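Local coordinates for protein cytosolic phospholipase A2 delta (PDB 5IZ5) that hydrolyses the sn-2 ester of glycerophospholipids in a calcium-dependent manner, with a preference for linoleic acid at that position, at residues Phe625-Ala629 and Ala696-Pro700; Phe684-Gln688 and Phe701-Pro706. The protein carries 3 engineered substitutions. All blocks are in the same frame, centred on the assembly; numbering follows the deposited sequence.

Contact 1 of 2, residues Phe625-Ala629 and Ala696-Pro700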
# COMPACT_ATOMS: atom_id res chain seq x y z
N PHE B 625 -11.23 3.28 10.95
CA PHE B 625 -10.08 2.47 11.33
C PHE B 625 -10.60 1.11 11.80
O PHE B 625 -10.07 0.06 11.43
CB PHE B 625 -9.28 3.13 12.46
CG PHE B 625 -8.15 2.28 12.95
CD1 PHE B 625 -6.93 2.31 12.31
CD2 PHE B 625 -8.31 1.43 14.04
CE1 PHE B 625 -5.88 1.52 12.74
CE2 PHE B 625 -7.27 0.64 14.47
CZ PHE B 625 -6.05 0.68 13.82
N SER B 626 -11.64 1.16 12.64
CA SER B 626 -12.27 -0.06 13.16
C SER B 626 -12.79 -0.96 12.05
O SER B 626 -12.67 -2.18 12.14
CB SER B 626 -13.41 0.28 14.13
OG SER B 626 -12.91 0.62 15.41
N THR B 627 -13.29 -0.37 10.97
CA THR B 627 -13.77 -1.13 9.82
C THR B 627 -12.65 -1.98 9.24
O THR B 627 -12.85 -3.15 8.94
CB THR B 627 -14.27 -0.21 8.71
OG1 THR B 627 -15.36 0.58 9.19
CG2 THR B 627 -14.72 -0.99 7.49
N TRP B 628 -11.48 -1.38 9.08
CA TRP B 628 -10.35 -2.05 8.43
C TRP B 628 -9.38 -2.73 9.40
O TRP B 628 -8.46 -3.41 8.97
CB TRP B 628 -9.61 -1.05 7.53
CG TRP B 628 -10.52 -0.51 6.48
CD1 TRP B 628 -11.04 0.75 6.40
CD2 TRP B 628 -11.07 -1.24 5.38
NE1 TRP B 628 -11.86 0.85 5.30
CE2 TRP B 628 -11.89 -0.36 4.66
CE3 TRP B 628 -10.93 -2.56 4.92
CZ2 TRP B 628 -12.58 -0.74 3.50
CZ3 TRP B 628 -11.61 -2.94 3.77
CH2 TRP B 628 -12.43 -2.03 3.08
N ALA B 629 -9.60 -2.59 10.71
CA ALA B 629 -8.64 -3.15 11.68
C ALA B 629 -8.60 -4.69 11.76
O ALA B 629 -9.62 -5.32 12.01
CB ALA B 629 -8.87 -2.58 13.07
N ALA B 696 -18.03 -9.13 8.61
CA ALA B 696 -17.18 -9.04 9.80
C ALA B 696 -16.92 -7.58 10.20
O ALA B 696 -16.72 -7.29 11.37
CB ALA B 696 -15.87 -9.78 9.57
N ARG B 697 -16.93 -6.67 9.22
CA ARG B 697 -16.62 -5.26 9.45
C ARG B 697 -17.84 -4.34 9.42
O ARG B 697 -17.70 -3.11 9.41
CB ARG B 697 -15.60 -4.80 8.42
CG ARG B 697 -14.31 -5.60 8.49
CD ARG B 697 -13.47 -5.46 7.24
NE ARG B 697 -12.11 -5.94 7.50
CZ ARG B 697 -11.77 -7.22 7.62
NH1 ARG B 697 -12.68 -8.18 7.49
NH2 ARG B 697 -10.51 -7.54 7.86
N GLY B 698 -19.04 -4.92 9.43
CA GLY B 698 -20.27 -4.14 9.45
C GLY B 698 -20.50 -3.28 8.21
O GLY B 698 -21.11 -2.21 8.30
N LEU B 699 -20.04 -3.76 7.06
CA LEU B 699 -20.26 -3.07 5.79
C LEU B 699 -21.46 -3.69 5.09
O LEU B 699 -21.47 -4.90 4.88
CB LEU B 699 -19.02 -3.18 4.91
CG LEU B 699 -17.74 -2.54 5.46
CD1 LEU B 699 -16.59 -2.72 4.47
CD2 LEU B 699 -17.95 -1.06 5.76
N PRO B 700 -22.48 -2.87 4.74
CA PRO B 700 -23.66 -3.47 4.13
C PRO B 700 -23.38 -4.06 2.75
O PRO B 700 -22.86 -3.38 1.86
CB PRO B 700 -24.67 -2.31 4.03
CG PRO B 700 -23.87 -1.06 4.19
CD PRO B 700 -22.66 -1.43 5.00

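Contact 2 of 2, residues Phe684-Gln688 and Phe701-Pro706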
# COMPACT_ATOMS: atom_id res chain seq x y z
N PHE B 684 -18.03 -18.04 -7.69
CA PHE B 684 -18.65 -17.30 -6.59
C PHE B 684 -17.75 -17.15 -5.38
O PHE B 684 -18.11 -16.46 -4.43
CB PHE B 684 -19.96 -17.98 -6.16
CG PHE B 684 -20.94 -18.13 -7.27
CD1 PHE B 684 -21.64 -17.03 -7.75
CD2 PHE B 684 -21.16 -19.37 -7.85
CE1 PHE B 684 -22.55 -17.17 -8.78
CE2 PHE B 684 -22.07 -19.52 -8.88
CZ PHE B 684 -22.77 -18.41 -9.34
N GLU B 685 -16.58 -17.80 -5.41
CA GLU B 685 -15.67 -17.82 -4.26
C GLU B 685 -15.29 -16.41 -3.83
O GLU B 685 -15.47 -16.05 -2.67
CB GLU B 685 -14.41 -18.62 -4.59
CG GLU B 685 -13.39 -18.71 -3.46
CD GLU B 685 -12.14 -19.51 -3.81
OE1 GLU B 685 -12.09 -20.20 -4.85
OE2 GLU B 685 -11.19 -19.44 -3.01
N ALA B 686 -14.78 -15.62 -4.77
CA ALA B 686 -14.35 -14.26 -4.49
C ALA B 686 -15.50 -13.44 -3.90
O ALA B 686 -15.31 -12.78 -2.89
CB ALA B 686 -13.81 -13.58 -5.75
N LEU B 687 -16.68 -13.50 -4.53
CA LEU B 687 -17.84 -12.73 -4.04
C LEU B 687 -18.22 -13.14 -2.62
O LEU B 687 -18.56 -12.28 -1.81
CB LEU B 687 -19.07 -12.88 -4.97
CG LEU B 687 -19.52 -11.65 -5.79
CD1 LEU B 687 -20.84 -11.97 -6.46
CD2 LEU B 687 -19.67 -10.40 -4.94
N GLN B 688 -18.17 -14.44 -2.33
CA GLN B 688 -18.54 -14.95 -1.00
C GLN B 688 -17.56 -14.55 0.09
O GLN B 688 -17.97 -14.20 1.21
CB GLN B 688 -18.69 -16.48 -1.03
CG GLN B 688 -19.97 -16.91 -1.70
CD GLN B 688 -20.17 -18.41 -1.72
OE1 GLN B 688 -19.25 -19.17 -2.02
NE2 GLN B 688 -21.38 -18.84 -1.39
N PHE B 701 -23.75 -5.32 2.60
CA PHE B 701 -23.48 -6.06 1.39
C PHE B 701 -24.52 -7.18 1.29
O PHE B 701 -24.85 -7.78 2.31
CB PHE B 701 -22.07 -6.64 1.48
CG PHE B 701 -21.57 -7.19 0.20
CD1 PHE B 701 -20.95 -6.37 -0.72
CD2 PHE B 701 -21.75 -8.53 -0.09
CE1 PHE B 701 -20.50 -6.88 -1.91
CE2 PHE B 701 -21.31 -9.05 -1.28
CZ PHE B 701 -20.68 -8.22 -2.19
N PRO B 702 -25.06 -7.45 0.08
CA PRO B 702 -26.11 -8.46 -0.02
C PRO B 702 -25.60 -9.87 0.22
O PRO B 702 -24.41 -10.14 0.06
CB PRO B 702 -26.60 -8.34 -1.47
CG PRO B 702 -25.43 -7.79 -2.20
CD PRO B 702 -24.74 -6.87 -1.23
N ARG B 703 -26.51 -10.75 0.58
CA ARG B 703 -26.19 -12.16 0.73
C ARG B 703 -25.80 -12.72 -0.63
O ARG B 703 -26.41 -12.38 -1.64
CB ARG B 703 -27.38 -12.93 1.30
CG ARG B 703 -27.91 -12.36 2.60
CD ARG B 703 -28.74 -13.37 3.34
NE ARG B 703 -29.16 -12.82 4.63
CZ ARG B 703 -30.38 -12.38 4.93
NH1 ARG B 703 -31.38 -12.41 4.04
NH2 ARG B 703 -30.61 -11.89 6.14
N VAL B 704 -24.79 -13.57 -0.65
CA VAL B 704 -24.34 -14.25 -1.85
C VAL B 704 -24.59 -15.72 -1.62
O VAL B 704 -23.73 -16.44 -1.10
CB VAL B 704 -22.85 -13.97 -2.15
CG1 VAL B 704 -22.39 -14.73 -3.38
CG2 VAL B 704 -22.62 -12.48 -2.36
N GLU B 705 -25.80 -16.15 -1.99
CA GLU B 705 -26.27 -17.50 -1.74
C GLU B 705 -26.75 -18.14 -3.02
O GLU B 705 -27.95 -18.35 -3.20
CB GLU B 705 -27.40 -17.47 -0.70
CG GLU B 705 -26.91 -17.11 0.69
CD GLU B 705 -28.03 -16.70 1.65
OE1 GLU B 705 -29.16 -16.45 1.19
OE2 GLU B 705 -27.78 -16.62 2.87
N PRO B 706 -25.82 -18.47 -3.93
CA PRO B 706 -26.21 -19.21 -5.12
C PRO B 706 -26.74 -20.61 -4.77
O PRO B 706 -26.23 -21.26 -3.87
CB PRO B 706 -24.90 -19.31 -5.91
CG PRO B 706 -23.82 -19.20 -4.89
CD PRO B 706 -24.36 -18.25 -3.86

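Contact 1 of 2, residues Phe625-Ala629 and Ala696-Pro700
Thr627 and Leu699 meet through their methyl groups where helix 623-628 packs against the loop that follows helix 685-696. That second helix ends in a Schellman motif with Gly698 at C-prime, its phi positive at 65°. In the motif the backbone N of Leu699 reaches back to Cys694 O. Thr627 CG2 lies 3.7 Å from Leu699 CD2, and the two side chains cross at about a right angle. The threonine torsion (chi1 -61°) sets CG2 opposite the backbone N. The same torsion leaves OG1 hydrogen-bonded to Lys623 O, one turn back in its own helix. Leu699 CD1 also comes within 4.4 Å of Trp628 CH2, obliquely to the indole. Arg697 runs extended from CG to NE past the end of helix 623-628. Its NE sits 4.4 Å from Trp628 CE3, while NH1 bonds back to Tyr693 O and the guanidinium makes a cation-pi contact with the Tyr693 ring. Replacing Arg697 by an alanine would probably open a gap beside Trp628 and leave the Tyr693 ring without its cation. Nearer the backbone, Arg697 CB lies 4.0 Å from the methyl carbon CG2 of Thr627.

Contact 2 of 2, residues Phe684-Gln688 and Phe701-Pro706
Phe684 turns its CG opposite its own carbonyl carbon (chi1 -57°), which presents one ring face to Pro706. Gln688 starts the same way and stays extended beyond CG, which carries its amide to the backbone of Val704. Both residues belong to the start of helix 685-696 and its lead-in, and the irregular chain 701-706 lies across from them. Pro706 CB stands 4.0 Å from the Phe684 ring centroid, only 6° off the normal, a CH-pi contact over the face. The Phe684 ring also meets the His718 ring edge-to-face. Val704 fits between Leu687 and Gln688. Its CG1 lies 3.7 Å from Gln688 CG and 4.1 Å from Leu687 CB. Leu687 CD2 meets the edge of the Phe701 ring, in its plane, 3.7 Å from Phe701 CZ. Leu731 of strand 730-734 touches both Leu687 and Phe701, and Phe720 of strand 718-720 touches Leu687 and Val704. Gln688 NE2 donates to Val704 O over 3.4 Å, a weak bond but nearly straight at 167°. Adhesion here is therefore mainly apolar, with a single weak amide bond at its partly exposed margin.

In the fold
The two contacts lie in the catalytic PLA2c region, on the same side of the chain's centre, with centres about 17 Å apart. Both involve helix 685-696 or the loop that leads from it to helix 708-712. In chain order come 625-629, 684-688, 696-700 and 701-706, so the contacts cross along the sequence. Residues 696-700 run straight into 701-706. The first half of this loop meets helix 623-628, and the second half packs on the start of helix 685-696. One continuous loop thus touches a helix well back in the sequence at one end and the start of helix 685-696, beside strands 718-720 and 730-734, at the other. Both contacts are structural packing away from the annotated sites.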